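Local atomic coordinates of galectin 2 (Gallus gallus, PDB entry 2YMZ), a protein that probably binds carbohydrates as a prototype galectin, a galactoside-binding lectin. Residues A[17-22]-A[120-125]; A[79-84]-A[95-100]; A[45-50]-A[73-78]; A[41-46]-A[90-95]. All coordinates share one frame; numbering follows the deposited sequence.

Contact 1: A[17-22]-A[120-125]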
loop_
_atom_site.group_PDB
_atom_site.type_symbol
_atom_site.label_atom_id
_atom_site.label_comp_id
_atom_site.label_asym_id
_atom_site.label_seq_id
_atom_site.Cartn_x
_atom_site.Cartn_y
_atom_site.Cartn_z
ATOM N N MET A 17 -6.095 -3.199 10.800
ATOM C CA MET A 17 -5.612 -2.507 9.603
ATOM C C MET A 17 -6.393 -1.193 9.502
ATOM O O MET A 17 -7.626 -1.160 9.746
ATOM C CB MET A 17 -5.933 -3.379 8.403
ATOM C CG MET A 17 -5.453 -2.836 7.082
ATOM S SD MET A 17 -5.894 -4.088 5.796
ATOM C CE MET A 17 -4.717 -5.421 6.128
ATOM N N LYS A 18 -5.662 -0.097 9.253
ATOM C CA LYS A 18 -6.250 1.251 9.210
ATOM C C LYS A 18 -6.023 1.727 7.789
ATOM O O LYS A 18 -4.872 1.761 7.291
ATOM C CB LYS A 18 -5.566 2.148 10.275
ATOM C CG LYS A 18 -5.908 1.584 11.669
ATOM C CD LYS A 18 -5.087 2.241 12.797
ATOM C CE LYS A 18 -4.942 1.275 13.986
ATOM N NZ LYS A 18 -4.042 1.850 15.024
ATOM N N ILE A 19 -7.132 2.035 7.086
ATOM C CA ILE A 19 -7.044 2.443 5.703
ATOM C C ILE A 19 -7.708 3.816 5.631
ATOM O O ILE A 19 -8.896 3.920 5.902
ATOM C CB ILE A 19 -7.818 1.449 4.816
ATOM C CG1 ILE A 19 -7.041 0.119 4.758
ATOM C CG2 ILE A 19 -7.927 1.978 3.358
ATOM C CD1 ILE A 19 -7.831 -1.072 4.229
ATOM N N LYS A 20 -6.993 4.828 5.214
ATOM C CA LYS A 20 -7.617 6.138 5.014
ATOM C C LYS A 20 -7.461 6.484 3.620
ATOM O O LYS A 20 -6.432 6.199 2.993
ATOM C CB LYS A 20 -6.924 7.297 5.758
ATOM C CG LYS A 20 -6.951 7.242 7.241
ATOM C CD LYS A 20 -6.265 8.549 7.734
ATOM C CE LYS A 20 -7.262 9.672 7.867
ATOM N NZ LYS A 20 -6.658 10.767 8.742
ATOM N N GLY A 21 -8.453 7.175 3.046
ATOM C CA GLY A 21 -8.261 7.557 1.676
ATOM C C GLY A 21 -9.380 8.425 1.177
ATOM O O GLY A 21 -10.321 8.743 1.954
ATOM N N HIS A 22 -9.199 8.887 -0.048
ATOM C CA HIS A 22 -10.144 9.821 -0.680
ATOM C C HIS A 22 -11.155 9.090 -1.607
ATOM O O HIS A 22 -10.758 8.404 -2.540
ATOM C CB HIS A 22 -9.332 10.819 -1.486
ATOM C CG HIS A 22 -10.201 11.867 -2.121
ATOM N ND1 HIS A 22 -10.742 12.924 -1.422
ATOM C CD2 HIS A 22 -10.676 11.964 -3.380
ATOM C CE1 HIS A 22 -11.505 13.641 -2.241
ATOM N NE2 HIS A 22 -11.487 13.076 -3.428
ATOM N N GLY A 120 -11.544 0.630 -7.344
ATOM C CA GLY A 120 -12.747 1.477 -7.491
ATOM C C GLY A 120 -12.386 2.898 -7.116
ATOM O O GLY A 120 -11.263 3.294 -7.247
ATOM N N GLY A 121 -13.351 3.695 -6.641
ATOM C CA GLY A 121 -13.105 5.154 -6.558
ATOM C C GLY A 121 -12.603 5.513 -5.176
ATOM O O GLY A 121 -13.285 6.206 -4.431
ATOM N N PHE A 122 -11.438 4.973 -4.792
ATOM C CA PHE A 122 -10.877 5.194 -3.491
ATOM C C PHE A 122 -9.352 5.282 -3.676
ATOM O O PHE A 122 -8.755 4.338 -4.198
ATOM C CB PHE A 122 -11.269 4.062 -2.527
ATOM C CG PHE A 122 -10.863 4.288 -1.120
ATOM C CD1 PHE A 122 -9.592 3.942 -0.675
ATOM C CD2 PHE A 122 -11.751 4.882 -0.196
ATOM C CE1 PHE A 122 -9.214 4.154 0.627
ATOM C CE2 PHE A 122 -11.376 5.073 1.132
ATOM C CZ PHE A 122 -10.111 4.732 1.561
ATOM N N LYS A 123 -8.760 6.432 -3.359
ATOM C CA LYS A 123 -7.307 6.636 -3.499
ATOM C C LYS A 123 -6.732 6.569 -2.077
ATOM O O LYS A 123 -7.045 7.427 -1.255
ATOM C CB LYS A 123 -6.890 8.021 -4.066
ATOM C CG LYS A 123 -7.510 8.475 -5.382
ATOM C CD LYS A 123 -6.936 7.853 -6.653
ATOM C CE LYS A 123 -8.005 7.745 -7.763
ATOM N NZ LYS A 123 -8.098 8.981 -8.579
ATOM N N VAL A 124 -5.883 5.570 -1.783
ATOM C CA VAL A 124 -5.345 5.417 -0.443
ATOM C C VAL A 124 -4.386 6.568 -0.091
ATOM O O VAL A 124 -3.474 6.905 -0.852
ATOM C CB VAL A 124 -4.605 4.034 -0.300
ATOM C CG1 VAL A 124 -3.901 3.917 1.057
ATOM C CG2 VAL A 124 -5.640 2.908 -0.494
ATOM N N THR A 125 -4.620 7.228 1.026
ATOM C CA THR A 125 -3.636 8.189 1.520
ATOM C C THR A 125 -2.851 7.748 2.756
ATOM O O THR A 125 -1.754 8.232 2.962
ATOM C CB THR A 125 -4.304 9.569 1.828
ATOM O OG1 THR A 125 -5.287 9.361 2.764
ATOM C CG2 THR A 125 -5.008 10.126 0.620
#

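Contact 2: A[79-84]-A[95-100]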
loop_
_atom_site.group_PDB
_atom_site.type_symbol
_atom_site.label_atom_id
_atom_site.label_comp_id
_atom_site.label_asym_id
_atom_site.label_seq_id
_atom_site.Cartn_x
_atom_site.Cartn_y
_atom_site.Cartn_z
ATOM N N SER A 79 -14.893 12.683 -0.265
ATOM C CA SER A 79 -14.492 12.969 1.107
ATOM C C SER A 79 -13.272 12.112 1.408
ATOM O O SER A 79 -13.011 11.089 0.664
ATOM C CB SER A 79 -15.597 12.552 2.100
ATOM O OG SER A 79 -15.926 11.109 2.031
ATOM N N THR A 80 -12.630 12.396 2.525
ATOM C CA THR A 80 -11.502 11.526 2.990
ATOM C C THR A 80 -12.034 10.773 4.169
ATOM O O THR A 80 -12.746 11.378 4.982
ATOM C CB THR A 80 -10.321 12.377 3.452
ATOM O OG1 THR A 80 -9.735 12.946 2.305
ATOM C CG2 THR A 80 -9.211 11.537 4.194
ATOM N N VAL A 81 -11.856 9.446 4.201
ATOM C CA VAL A 81 -12.468 8.626 5.252
ATOM C C VAL A 81 -11.458 7.652 5.804
ATOM O O VAL A 81 -10.519 7.272 5.091
ATOM C CB VAL A 81 -13.661 7.767 4.797
ATOM C CG1 VAL A 81 -14.817 8.666 4.458
ATOM C CG2 VAL A 81 -13.343 6.825 3.630
ATOM N N LYS A 82 -11.660 7.278 7.075
ATOM C CA LYS A 82 -10.822 6.298 7.709
ATOM C C LYS A 82 -11.645 5.046 7.973
ATOM O O LYS A 82 -12.723 5.152 8.550
ATOM C CB LYS A 82 -10.292 6.812 9.034
ATOM C CG LYS A 82 -9.483 5.694 9.727
ATOM C CD LYS A 82 -8.652 6.255 10.882
ATOM C CE LYS A 82 -9.557 6.591 12.057
ATOM N NZ LYS A 82 -8.689 7.199 13.113
ATOM N N ILE A 83 -11.175 3.889 7.514
ATOM C CA ILE A 83 -11.863 2.578 7.718
ATOM C C ILE A 83 -10.895 1.691 8.584
ATOM O O ILE A 83 -9.748 1.573 8.247
ATOM C CB ILE A 83 -12.129 1.954 6.346
ATOM C CG1 ILE A 83 -13.181 2.834 5.609
ATOM C CG2 ILE A 83 -12.751 0.584 6.503
ATOM C CD1 ILE A 83 -13.319 2.697 4.102
ATOM N N ILE A 84 -11.396 1.054 9.632
ATOM C CA ILE A 84 -10.494 0.191 10.419
ATOM C C ILE A 84 -11.034 -1.238 10.301
ATOM O O ILE A 84 -12.243 -1.401 10.464
ATOM C CB ILE A 84 -10.557 0.594 11.872
ATOM C CG1 ILE A 84 -9.936 1.991 11.955
ATOM C CG2 ILE A 84 -9.729 -0.418 12.717
ATOM C CD1 ILE A 84 -10.051 2.745 13.256
ATOM N N LYS A 95 -14.782 -1.076 11.326
ATOM C CA LYS A 95 -15.337 0.102 12.037
ATOM C C LYS A 95 -15.376 1.307 11.128
ATOM O O LYS A 95 -14.381 1.668 10.462
ATOM C CB LYS A 95 -14.478 0.483 13.237
ATOM C CG LYS A 95 -14.312 -0.623 14.229
ATOM C CD LYS A 95 -13.547 -0.029 15.421
ATOM C CE LYS A 95 -12.986 -1.171 16.256
ATOM N NZ LYS A 95 -12.025 -0.583 17.253
ATOM N N LEU A 96 -16.543 1.924 11.071
ATOM C CA LEU A 96 -16.733 3.043 10.141
ATOM C C LEU A 96 -16.568 4.359 10.903
ATOM O O LEU A 96 -16.657 4.396 12.144
ATOM C CB LEU A 96 -18.113 2.959 9.499
ATOM C CG LEU A 96 -18.629 1.644 8.879
ATOM C CD1 LEU A 96 -20.048 1.708 8.308
ATOM C CD2 LEU A 96 -17.640 1.170 7.838
ATOM N N PRO A 97 -16.397 5.457 10.168
ATOM C CA PRO A 97 -16.164 6.795 10.814
ATOM C C PRO A 97 -17.232 7.182 11.833
ATOM O O PRO A 97 -16.898 7.693 12.929
ATOM C CB PRO A 97 -16.219 7.735 9.634
ATOM C CG PRO A 97 -15.667 6.891 8.478
ATOM C CD PRO A 97 -16.255 5.511 8.708
ATOM N N ASP A 98 -18.503 6.919 11.510
ATOM C CA ASP A 98 -19.576 7.215 12.483
ATOM C C ASP A 98 -19.608 6.290 13.699
ATOM O O ASP A 98 -20.449 6.468 14.548
ATOM C CB ASP A 98 -20.931 7.262 11.809
ATOM C CG ASP A 98 -21.335 5.930 11.191
ATOM O OD1 ASP A 98 -20.727 4.856 11.515
ATOM O OD2 ASP A 98 -22.259 5.971 10.358
ATOM N N GLY A 99 -18.702 5.321 13.792
ATOM C CA GLY A 99 -18.713 4.367 14.913
ATOM C C GLY A 99 -19.564 3.111 14.684
ATOM O O GLY A 99 -19.439 2.154 15.428
ATOM N N HIS A 100 -20.390 3.075 13.638
ATOM C CA HIS A 100 -21.021 1.824 13.260
ATOM C C HIS A 100 -19.970 0.722 12.956
ATOM O O HIS A 100 -18.933 1.005 12.378
ATOM C CB HIS A 100 -21.922 2.028 12.044
ATOM C CG HIS A 100 -22.652 0.787 11.651
ATOM N ND1 HIS A 100 -23.686 0.265 12.408
ATOM C CD2 HIS A 100 -22.511 -0.040 10.577
ATOM C CE1 HIS A 100 -24.140 -0.835 11.825
ATOM N NE2 HIS A 100 -23.447 -1.040 10.713
HETATM O O HOH W 1 -13.212 4.075 11.020
#

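Contact 3: A[45-50]-A[73-78]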
loop_
_atom_site.group_PDB
_atom_site.type_symbol
_atom_site.label_atom_id
_atom_site.label_comp_id
_atom_site.label_asym_id
_atom_site.label_seq_id
_atom_site.Cartn_x
_atom_site.Cartn_y
_atom_site.Cartn_z
ATOM N N PHE A 45 -15.261 -5.915 1.007
ATOM C CA PHE A 45 -16.047 -4.887 1.703
ATOM C C PHE A 45 -16.272 -3.848 0.631
ATOM O O PHE A 45 -15.325 -3.188 0.148
ATOM C CB PHE A 45 -15.135 -4.292 2.798
ATOM C CG PHE A 45 -15.719 -3.099 3.496
ATOM C CD1 PHE A 45 -16.632 -3.284 4.514
ATOM C CD2 PHE A 45 -15.302 -1.802 3.122
ATOM C CE1 PHE A 45 -17.190 -2.170 5.162
ATOM C CE2 PHE A 45 -15.832 -0.683 3.786
ATOM C CZ PHE A 45 -16.793 -0.894 4.756
ATOM N N ASN A 46 -17.549 -3.665 0.241
ATOM C CA ASN A 46 -17.771 -2.903 -0.955
ATOM C C ASN A 46 -18.956 -1.907 -0.766
ATOM O O ASN A 46 -20.135 -2.273 -0.927
ATOM C CB ASN A 46 -18.205 -3.948 -2.024
ATOM C CG ASN A 46 -18.658 -3.325 -3.371
ATOM O OD1 ASN A 46 -19.452 -3.992 -4.063
ATOM N ND2 ASN A 46 -18.114 -2.224 -3.808
ATOM N N PRO A 47 -18.647 -0.681 -0.319
ATOM C CA PRO A 47 -19.712 0.317 -0.253
ATOM C C PRO A 47 -20.180 0.692 -1.651
ATOM O O PRO A 47 -19.379 0.948 -2.527
ATOM C CB PRO A 47 -18.977 1.523 0.330
ATOM C CG PRO A 47 -17.862 0.963 1.215
ATOM C CD PRO A 47 -17.401 -0.240 0.347
ATOM N N ARG A 48 -21.487 0.695 -1.833
ATOM C CA ARG A 48 -22.073 0.970 -3.154
ATOM C C ARG A 48 -23.003 2.200 -3.013
ATOM O O ARG A 48 -23.988 2.163 -2.266
ATOM C CB ARG A 48 -22.883 -0.238 -3.563
ATOM C CG ARG A 48 -21.849 -1.312 -4.062
ATOM C CD ARG A 48 -22.408 -2.357 -5.004
ATOM N NE ARG A 48 -23.282 -1.796 -6.007
ATOM C CZ ARG A 48 -23.003 -1.564 -7.302
ATOM N NH1 ARG A 48 -21.806 -1.856 -7.806
ATOM N NH2 ARG A 48 -23.980 -1.008 -8.096
ATOM N N PHE A 49 -22.651 3.237 -3.743
ATOM C CA PHE A 49 -23.336 4.536 -3.552
ATOM C C PHE A 49 -24.715 4.470 -4.227
ATOM O O PHE A 49 -25.657 4.975 -3.660
ATOM C CB PHE A 49 -22.519 5.685 -4.144
ATOM C CG PHE A 49 -21.413 6.122 -3.211
ATOM C CD1 PHE A 49 -21.680 7.082 -2.241
ATOM C CD2 PHE A 49 -20.159 5.567 -3.317
ATOM C CE1 PHE A 49 -20.696 7.455 -1.361
ATOM C CE2 PHE A 49 -19.111 5.963 -2.438
ATOM C CZ PHE A 49 -19.413 6.927 -1.476
ATOM N N ASN A 50 -24.854 3.686 -5.289
ATOM C CA ASN A 50 -26.151 3.745 -6.084
ATOM C C ASN A 50 -27.271 3.217 -5.231
ATOM O O ASN A 50 -28.383 3.743 -5.231
ATOM C CB ASN A 50 -26.062 2.822 -7.330
ATOM C CG ASN A 50 -25.159 3.368 -8.404
ATOM O OD1 ASN A 50 -24.676 4.483 -8.318
ATOM N ND2 ASN A 50 -24.927 2.556 -9.453
ATOM N N PHE A 73 -25.239 3.517 5.950
ATOM C CA PHE A 73 -24.341 3.967 4.866
ATOM C C PHE A 73 -24.153 5.470 4.996
ATOM O O PHE A 73 -25.009 6.276 4.593
ATOM C CB PHE A 73 -24.999 3.776 3.486
ATOM C CG PHE A 73 -24.067 3.977 2.362
ATOM C CD1 PHE A 73 -23.870 5.232 1.785
ATOM C CD2 PHE A 73 -23.347 2.896 1.858
ATOM C CE1 PHE A 73 -22.997 5.438 0.722
ATOM C CE2 PHE A 73 -22.474 3.109 0.784
ATOM C CZ PHE A 73 -22.288 4.364 0.202
ATOM N N ASN A 74 -23.061 5.832 5.565
ATOM C CA ASN A 74 -22.714 7.239 5.773
ATOM C C ASN A 74 -21.357 7.444 5.127
ATOM O O ASN A 74 -20.340 7.709 5.818
ATOM C CB ASN A 74 -22.569 7.570 7.268
ATOM C CG ASN A 74 -23.891 7.978 7.909
ATOM O OD1 ASN A 74 -24.750 8.553 7.265
ATOM N ND2 ASN A 74 -24.080 7.599 9.160
ATOM N N PHE A 75 -21.339 7.293 3.821
ATOM C CA PHE A 75 -20.123 7.564 3.086
ATOM C C PHE A 75 -20.529 8.633 2.186
ATOM O O PHE A 75 -21.682 8.682 1.716
ATOM C CB PHE A 75 -19.627 6.353 2.276
ATOM C CG PHE A 75 -18.887 5.280 3.092
ATOM C CD1 PHE A 75 -17.608 5.542 3.577
ATOM C CD2 PHE A 75 -19.471 4.053 3.358
ATOM C CE1 PHE A 75 -16.885 4.550 4.300
ATOM C CE2 PHE A 75 -18.772 3.049 4.100
ATOM C CZ PHE A 75 -17.477 3.298 4.539
ATOM N N TYR A 76 -19.592 9.467 1.843
ATOM C CA TYR A 76 -19.866 10.616 0.981
ATOM C C TYR A 76 -18.894 10.733 -0.126
ATOM O O TYR A 76 -17.666 10.681 0.081
ATOM C CB TYR A 76 -19.800 11.915 1.850
ATOM C CG TYR A 76 -20.765 11.774 2.984
ATOM C CD1 TYR A 76 -22.092 12.147 2.839
ATOM C CD2 TYR A 76 -20.385 11.173 4.180
ATOM C CE1 TYR A 76 -22.991 11.983 3.854
ATOM C CE2 TYR A 76 -21.279 10.965 5.177
ATOM C CZ TYR A 76 -22.567 11.381 5.025
ATOM O OH TYR A 76 -23.436 11.149 6.055
ATOM N N LYS A 77 -19.376 10.994 -1.340
ATOM C CA LYS A 77 -18.443 11.128 -2.459
ATOM C C LYS A 77 -17.597 12.370 -2.301
ATOM O O LYS A 77 -18.081 13.379 -1.748
ATOM C CB LYS A 77 -19.204 11.223 -3.804
ATOM C CG LYS A 77 -20.001 9.939 -4.082
ATOM C CD LYS A 77 -20.788 10.078 -5.400
ATOM C CE LYS A 77 -21.775 8.921 -5.518
ATOM N NZ LYS A 77 -22.462 8.943 -6.888
ATOM N N GLY A 78 -16.335 12.291 -2.710
ATOM C CA GLY A 78 -15.444 13.450 -2.563
ATOM C C GLY A 78 -14.800 13.649 -1.187
ATOM O O GLY A 78 -14.140 14.668 -0.990
HETATM O O HOH W 2 -24.401 6.821 -6.728
#

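Contact 4: A[41-46]-A[90-95]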
loop_
_atom_site.group_PDB
_atom_site.type_symbol
_atom_site.label_atom_id
_atom_site.label_comp_id
_atom_site.label_asym_id
_atom_site.label_seq_id
_atom_site.Cartn_x
_atom_site.Cartn_y
_atom_site.Cartn_z
ATOM N N LEU A 41 -10.844 -14.589 -1.477
ATOM C CA LEU A 41 -10.982 -13.479 -0.527
ATOM C C LEU A 41 -11.814 -13.838 0.680
ATOM O O LEU A 41 -12.907 -14.414 0.545
ATOM C CB LEU A 41 -11.709 -12.278 -1.239
ATOM C CG LEU A 41 -10.983 -11.738 -2.502
ATOM C CD1 LEU A 41 -11.819 -10.629 -3.185
ATOM C CD2 LEU A 41 -9.599 -11.161 -2.106
ATOM N N ALA A 42 -11.269 -13.580 1.868
ATOM C CA ALA A 42 -12.015 -13.670 3.104
ATOM C C ALA A 42 -13.041 -12.556 3.249
ATOM O O ALA A 42 -14.118 -12.782 3.787
ATOM C CB ALA A 42 -11.062 -13.701 4.289
ATOM N N LEU A 43 -12.701 -11.359 2.740
ATOM C CA LEU A 43 -13.564 -10.194 2.994
ATOM C C LEU A 43 -13.494 -9.338 1.729
ATOM O O LEU A 43 -12.407 -8.835 1.345
ATOM C CB LEU A 43 -13.145 -9.411 4.243
ATOM C CG LEU A 43 -13.938 -8.074 4.514
ATOM C CD1 LEU A 43 -15.450 -8.301 4.547
ATOM C CD2 LEU A 43 -13.464 -7.321 5.761
ATOM N N HIS A 44 -14.645 -9.128 1.088
ATOM C CA HIS A 44 -14.742 -8.098 0.069
ATOM C C HIS A 44 -15.733 -7.100 0.654
ATOM O O HIS A 44 -16.895 -7.464 0.903
ATOM C CB HIS A 44 -15.273 -8.788 -1.223
ATOM C CG HIS A 44 -15.920 -7.894 -2.279
ATOM N ND1 HIS A 44 -15.196 -7.189 -3.213
ATOM C CD2 HIS A 44 -17.239 -7.695 -2.595
ATOM C CE1 HIS A 44 -16.035 -6.567 -4.047
ATOM N NE2 HIS A 44 -17.275 -6.913 -3.719
ATOM N N PHE A 45 -15.261 -5.915 1.007
ATOM C CA PHE A 45 -16.047 -4.887 1.703
ATOM C C PHE A 45 -16.272 -3.848 0.631
ATOM O O PHE A 45 -15.325 -3.188 0.148
ATOM C CB PHE A 45 -15.135 -4.292 2.798
ATOM C CG PHE A 45 -15.719 -3.099 3.496
ATOM C CD1 PHE A 45 -16.632 -3.284 4.514
ATOM C CD2 PHE A 45 -15.302 -1.802 3.122
ATOM C CE1 PHE A 45 -17.190 -2.170 5.162
ATOM C CE2 PHE A 45 -15.832 -0.683 3.786
ATOM C CZ PHE A 45 -16.793 -0.894 4.756
ATOM N N ASN A 46 -17.549 -3.665 0.241
ATOM C CA ASN A 46 -17.771 -2.903 -0.955
ATOM C C ASN A 46 -18.956 -1.907 -0.766
ATOM O O ASN A 46 -20.135 -2.273 -0.927
ATOM C CB ASN A 46 -18.205 -3.948 -2.024
ATOM C CG ASN A 46 -18.658 -3.325 -3.371
ATOM O OD1 ASN A 46 -19.452 -3.992 -4.063
ATOM N ND2 ASN A 46 -18.114 -2.224 -3.808
ATOM N N ASP A 90 -12.963 -15.692 14.304
ATOM C CA ASP A 90 -14.062 -16.231 13.499
ATOM C C ASP A 90 -14.820 -15.145 12.715
ATOM O O ASP A 90 -15.787 -15.439 12.009
ATOM C CB ASP A 90 -15.055 -17.033 14.371
ATOM C CG ASP A 90 -15.932 -16.150 15.228
ATOM O OD1 ASP A 90 -15.473 -15.074 15.639
ATOM O OD2 ASP A 90 -17.092 -16.530 15.504
ATOM N N LYS A 91 -14.390 -13.904 12.854
ATOM C CA LYS A 91 -15.049 -12.842 12.115
ATOM C C LYS A 91 -14.109 -11.686 11.866
ATOM O O LYS A 91 -13.110 -11.518 12.531
ATOM C CB LYS A 91 -16.250 -12.328 12.886
ATOM C CG LYS A 91 -15.950 -11.724 14.239
ATOM C CD LYS A 91 -17.228 -11.370 15.002
ATOM C CE LYS A 91 -16.973 -10.422 16.185
ATOM N NZ LYS A 91 -16.832 -11.154 17.491
ATOM N N PHE A 92 -14.521 -10.889 10.891
ATOM C CA PHE A 92 -13.920 -9.571 10.626
ATOM C C PHE A 92 -14.844 -8.488 11.121
ATOM O O PHE A 92 -16.097 -8.561 11.024
ATOM C CB PHE A 92 -13.644 -9.452 9.129
ATOM C CG PHE A 92 -12.722 -10.520 8.627
ATOM C CD1 PHE A 92 -11.327 -10.429 8.836
ATOM C CD2 PHE A 92 -13.217 -11.640 8.033
ATOM C CE1 PHE A 92 -10.489 -11.435 8.402
ATOM C CE2 PHE A 92 -12.391 -12.654 7.587
ATOM C CZ PHE A 92 -11.006 -12.557 7.771
ATOM N N LEU A 93 -14.248 -7.428 11.650
ATOM C CA LEU A 93 -15.076 -6.392 12.081
ATOM C C LEU A 93 -14.540 -5.143 11.340
ATOM O O LEU A 93 -13.336 -4.873 11.406
ATOM C CB LEU A 93 -14.907 -6.274 13.590
ATOM C CG LEU A 93 -15.703 -5.212 14.326
ATOM C CD1 LEU A 93 -17.111 -5.717 14.623
ATOM C CD2 LEU A 93 -14.985 -4.919 15.645
ATOM N N VAL A 94 -15.425 -4.356 10.714
ATOM C CA VAL A 94 -15.020 -3.132 10.028
ATOM C C VAL A 94 -15.627 -1.953 10.793
ATOM O O VAL A 94 -16.877 -1.794 10.875
ATOM C CB VAL A 94 -15.431 -3.114 8.536
ATOM C CG1 VAL A 94 -14.808 -1.854 7.859
ATOM C CG2 VAL A 94 -14.935 -4.377 7.805
ATOM N N LYS A 95 -14.782 -1.076 11.326
ATOM C CA LYS A 95 -15.337 0.102 12.037
ATOM C C LYS A 95 -15.376 1.307 11.128
ATOM O O LYS A 95 -14.381 1.668 10.462
ATOM C CB LYS A 95 -14.478 0.483 13.237
ATOM C CG LYS A 95 -14.312 -0.623 14.229
ATOM C CD LYS A 95 -13.547 -0.029 15.421
ATOM C CE LYS A 95 -12.986 -1.171 16.256
ATOM N NZ LYS A 95 -12.025 -0.583 17.253
#

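Contact 1: A[17-22]-A[120-125]
F122 lays its ring against the backbone of G21, and G21 has no side chain to hold it off. From CB the chain leaves with CG anti to the backbone N (chi1 -173°), and this carries the ring toward residues 17-22. Along one side of the ring, CE1 meets two groups: CG2 of I19 at 3.7 Å and CA of G21. On the other side, CE2 approaches C of G21, which lies over a face of the ring. At the tip, CZ comes to 3.3 Å from G21 N. CG2 of V124 sits in plane at the ring edge. The ring also stacks on F30 and touches V81. The backbones form an antiparallel pair in the five-stranded sheet of the galectin sandwich. G21 and V124 are a non-hydrogen-bonded pair. H22 and K123 are a hydrogen-bonded pair: H22 N reaches K123 O at 2.9 Å, and K123 N returns to H22 O at 2.9 Å. T125 N donates a hydrogen bond to K20 O. Strand 122-129 is an edge strand of the sheet within this chain, and the T125 backbone also hydrogen-bonds to the second subunit. The H22 side chain lies about 4 Å from a sulfate, probably from the crystallisation liquor.

Contact 2: A[79-84]-A[95-100]
I84 and K95 form an antiparallel hydrogen-bonded pair where the hairpin of strands 80-88 and 91-95 begins to open. K95 N reaches I84 O at 2.7 Å. The return bond from I84 N to K95 O is longer, 3.2 Å, but nearly straight at 172°. Both side chains lie on the same face of the sheet, with CB of I84 and CB of K95 4.2 Å apart. Beyond this pair the chains separate, and a water bridges them. It donates to K82 O and to K95 O, 2.7 Å from each, and so K95 O is gripped by both the water and I84 N. The P97 ring sets CG 3.4 Å from K82 O, and the same CG makes a looser apolar contact with CB of V81. In the loop, D98 OD1 accepts from H100 N at 2.8 Å, an Asx turn, with the N-H coming from above the carboxylate plane. D98 OD2 takes hydrogen bonds from N74 and H72. L96 to G99 is a type I turn. With G99 in a left-handed conformation and L96 N bonded to H100 O, it is a type I turn plus G1 bulge, the classic tight link between antiparallel strands such as 91-95 and 101-105.

Contact 3: A[45-50]-A[73-78]
F49 and F73 lie on chains whose touching parts run 66° apart, with no hydrogen bond between them, and side chains carry most of the contact. The F49 ring is held between two groups. On one face the edge of F73 stands in a T-shaped stack, with ring centroids 5.1 Å apart and planes at 85°. On the opposite face K77 passes in the reverse direction, and its CG makes a CH-pi contact 3.9 Å from the centroid of the F49 ring. Carbonyl O of F75 lies at the ring edge, 3.5 Å from CE1 of F49. Chi1 of F73 is -170°, with CG anti to its N, and this sends the ring across to F49 and to R48 O. Deeper in, CG of P47 meets CE2 of F75 at 3.7 Å, and CB of P47 meets CE2 of F73. A water joins OD1 of N50 to NZ of K77. R48 turns away and forms a salt bridge with E51. F49 and F75 also touch I23 of the other sheet, and the loop thus closes one end of the sandwich. H44, N46, P47 and R48 match the H-x-N-P-R motif of galectins, whose polar residues contact galactosides in relatives.

Contact 4: A[41-46]-A[90-95]
A42 and L43 are neighbours in the chain, yet both send their side chains toward strand 91-95. The cause is a classic beta bulge: A42 and L43 sit together opposite L34, and the chain turns a corner at A42. The extra inward residue meets F92. CB of A42 lies 3.7 Å from CZ of F92 and equally near CE2, on an oblique approach to the ring. CG of F92 is anti to its carbonyl carbon (chi1 -59°), which swings the ring back along its own strand to A42. L43 lies alongside F92 but runs the other way. Its CD2 is wedged between two residues, 4.0 Å from CB of F92 and 3.9 Å from CG2 of V94. V94 then spans L43 and F45 with its two methyls. CG2 touches L43. CG1, anti to the backbone N, stands over the face of F45, 4.0 Å from the centroid of the F45 ring and 26° off its normal. The nearest ring atom is CE1 of F45, 3.6 Å from V94 CG1. No hydrogen bond crosses the contact. The two strands run within 24° of parallel at 9.8 Å between axes, too far for backbone pairing and right for two layers of side chains. More apolar residues close in: F87 meets the F92 ring, V85 and F104 touch L43, and I54 and C56 touch F45. All five residues that touch are buried. This is the face-to-face core of a beta sandwich, here the galectin fold, joining the strand of the H-x-N-P-R motif to the five-stranded sheet behind it.

The four contacts lie within one galectin domain. Contact 1 lies in the five-stranded sheet, and contact 2 at the end of a hairpin of the same sheet, where strands 16-23 and 80-88 are neighbours; their centres are 11 Å apart. Contact 4 crosses from that sheet to the opposing one through strand 40-48. Contact 3 uses the far end of the same strand, sharing F45 and N46 with contact 4, though the centres are 16 Å apart. Contacts 2 and 4 share K95 in their ranges, and I83 packs on V94. L96 packs on F45 and F75. Along the chain contact 1 encloses the others. Contact 3 closes before contact 2 opens, while contacts 2 and 4 interleave.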